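Local coordinates for transferrin binding protein B (Actinobacillus suis, PDB 3PQU) that probably binds host transferrin at the bacterial outer membrane as a surface lipoprotein, serving iron acquisition, at residues Asn84-Pro89 with Tyr120-Tyr125. Sequence-based numbering, arbitrary orientation.
Sequences NIDEIP and YVRSGY
Ile85 and Arg122 carry this contact, the isoleucine placing its CD1 methyl over one face of the guanidinium group, near the rim. Ile85 CD1 stands 3.9 Å above that plane, and the same methyl meets Tyr120 C at 3.8 Å. Arg122 turns back on its own strand: with the chain bent at CB-CG (chi2 -72°), NH1 comes round to donate to Val121 O at 2.8 Å, approaching from above the carbonyl plane, and also bonds to Leu118 O. Both bonds fall on NH1 and so limit how the group can turn, with one face toward Ile85. Lower in the side chain, Arg122 CG lies 3.5 Å from Ile85 O, while Ile88 CD1 approaches Arg122 CD at 4.2 Å. Asp86 OD1 stays 4.1 Å from Arg122 NH2, beyond a salt bridge, with the carboxylate and guanidinium planes 38° apart. The loop has its own order, a type I turn from Asn84 to Glu87 combined with an Asx turn in which Asp86 N donates to Asn84 OD1 at 3.0 Å. The contact lays this loop, which links strand 78-80 to helix 91-97, against strand 121-128 in the N-lobe handle domain. Because no hydrogen bond spans the segments, their cohesion rests on van der Waals contact, probably aided by weak attraction between Asp86 and Arg122.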
# COMPACT_ATOMS: atom_id res chain seq x y z
N ASN A 84 0.28 -10.92 -6.37
CA ASN A 84 -0.56 -11.40 -7.45
C ASN A 84 -2.02 -11.48 -7.00
O ASN A 84 -2.41 -12.43 -6.31
CB ASN A 84 -0.08 -12.78 -7.92
CG ASN A 84 -0.93 -13.33 -9.04
OD1 ASN A 84 -1.79 -12.64 -9.58
ND2 ASN A 84 -0.70 -14.59 -9.39
N ILE A 85 -2.82 -10.49 -7.39
CA ILE A 85 -4.19 -10.42 -6.90
C ILE A 85 -5.09 -11.44 -7.56
O ILE A 85 -6.23 -11.63 -7.15
CB ILE A 85 -4.81 -9.01 -7.04
CG1 ILE A 85 -4.99 -8.65 -8.52
CG2 ILE A 85 -3.99 -7.98 -6.29
CD1 ILE A 85 -5.78 -7.39 -8.73
N ASP A 86 -4.57 -12.10 -8.59
CA ASP A 86 -5.26 -13.22 -9.22
C ASP A 86 -5.28 -14.41 -8.28
O ASP A 86 -6.17 -15.25 -8.36
CB ASP A 86 -4.60 -13.59 -10.54
CG ASP A 86 -4.80 -12.54 -11.62
OD1 ASP A 86 -5.78 -11.76 -11.51
OD2 ASP A 86 -3.99 -12.51 -12.57
N GLU A 87 -4.29 -14.49 -7.39
CA GLU A 87 -4.26 -15.54 -6.38
C GLU A 87 -5.13 -15.12 -5.19
O GLU A 87 -4.66 -14.43 -4.30
CB GLU A 87 -2.84 -15.78 -5.90
CG GLU A 87 -1.89 -16.33 -6.93
CD GLU A 87 -0.51 -16.58 -6.36
OE1 GLU A 87 0.47 -16.67 -7.14
OE2 GLU A 87 -0.39 -16.68 -5.12
N ILE A 88 -6.39 -15.54 -5.19
CA ILE A 88 -7.29 -15.25 -4.09
C ILE A 88 -6.76 -15.85 -2.79
O ILE A 88 -6.38 -17.02 -2.74
CB ILE A 88 -8.72 -15.78 -4.41
CG1 ILE A 88 -9.23 -15.21 -5.73
CG2 ILE A 88 -9.69 -15.45 -3.28
CD1 ILE A 88 -9.44 -13.68 -5.73
N PRO A 89 -6.69 -15.04 -1.72
CA PRO A 89 -6.08 -15.58 -0.49
C PRO A 89 -6.77 -16.86 -0.01
O PRO A 89 -8.00 -16.90 0.01
CB PRO A 89 -6.29 -14.45 0.54
CG PRO A 89 -6.37 -13.20 -0.28
CD PRO A 89 -7.01 -13.60 -1.61
N TYR A 120 -7.35 -3.32 -9.73
CA TYR A 120 -6.22 -3.26 -8.82
C TYR A 120 -6.54 -3.85 -7.44
O TYR A 120 -5.66 -4.04 -6.61
CB TYR A 120 -5.75 -1.80 -8.66
CG TYR A 120 -5.30 -1.19 -9.98
CD1 TYR A 120 -4.05 -1.50 -10.51
CD2 TYR A 120 -6.13 -0.32 -10.69
CE1 TYR A 120 -3.63 -0.95 -11.73
CE2 TYR A 120 -5.70 0.24 -11.92
CZ TYR A 120 -4.45 -0.09 -12.42
OH TYR A 120 -4.01 0.45 -13.61
N VAL A 121 -7.80 -4.14 -7.20
CA VAL A 121 -8.23 -4.54 -5.87
C VAL A 121 -9.07 -5.80 -5.93
O VAL A 121 -9.77 -6.04 -6.92
CB VAL A 121 -9.04 -3.40 -5.22
CG1 VAL A 121 -9.71 -3.88 -3.95
CG2 VAL A 121 -8.13 -2.20 -4.95
N ARG A 122 -8.96 -6.62 -4.88
CA ARG A 122 -9.87 -7.73 -4.65
C ARG A 122 -10.36 -7.63 -3.20
O ARG A 122 -9.57 -7.34 -2.31
CB ARG A 122 -9.16 -9.07 -4.84
CG ARG A 122 -8.74 -9.39 -6.27
CD ARG A 122 -9.93 -9.72 -7.15
NE ARG A 122 -9.51 -9.96 -8.53
CZ ARG A 122 -9.41 -9.01 -9.46
NH1 ARG A 122 -9.72 -7.76 -9.16
NH2 ARG A 122 -9.02 -9.32 -10.69
N SER A 123 -11.64 -7.88 -2.96
CA SER A 123 -12.11 -7.87 -1.59
C SER A 123 -13.35 -8.71 -1.44
O SER A 123 -13.96 -9.08 -2.43
CB SER A 123 -12.42 -6.45 -1.10
OG SER A 123 -13.73 -6.06 -1.48
N GLY A 124 -13.70 -8.97 -0.17
CA GLY A 124 -14.95 -9.62 0.20
C GLY A 124 -14.68 -10.85 1.05
O GLY A 124 -14.36 -10.76 2.24
N TYR A 125 -14.80 -12.01 0.42
CA TYR A 125 -14.74 -13.25 1.17
C TYR A 125 -14.33 -14.40 0.27
O TYR A 125 -14.44 -14.34 -0.96
CB TYR A 125 -16.10 -13.54 1.83
CG TYR A 125 -17.27 -13.41 0.86
CD1 TYR A 125 -17.52 -14.40 -0.10
CD2 TYR A 125 -18.11 -12.30 0.90
CE1 TYR A 125 -18.60 -14.28 -1.02
CE2 TYR A 125 -19.20 -12.18 -0.00
CZ TYR A 125 -19.43 -13.18 -0.96
OH TYR A 125 -20.47 -13.07 -1.85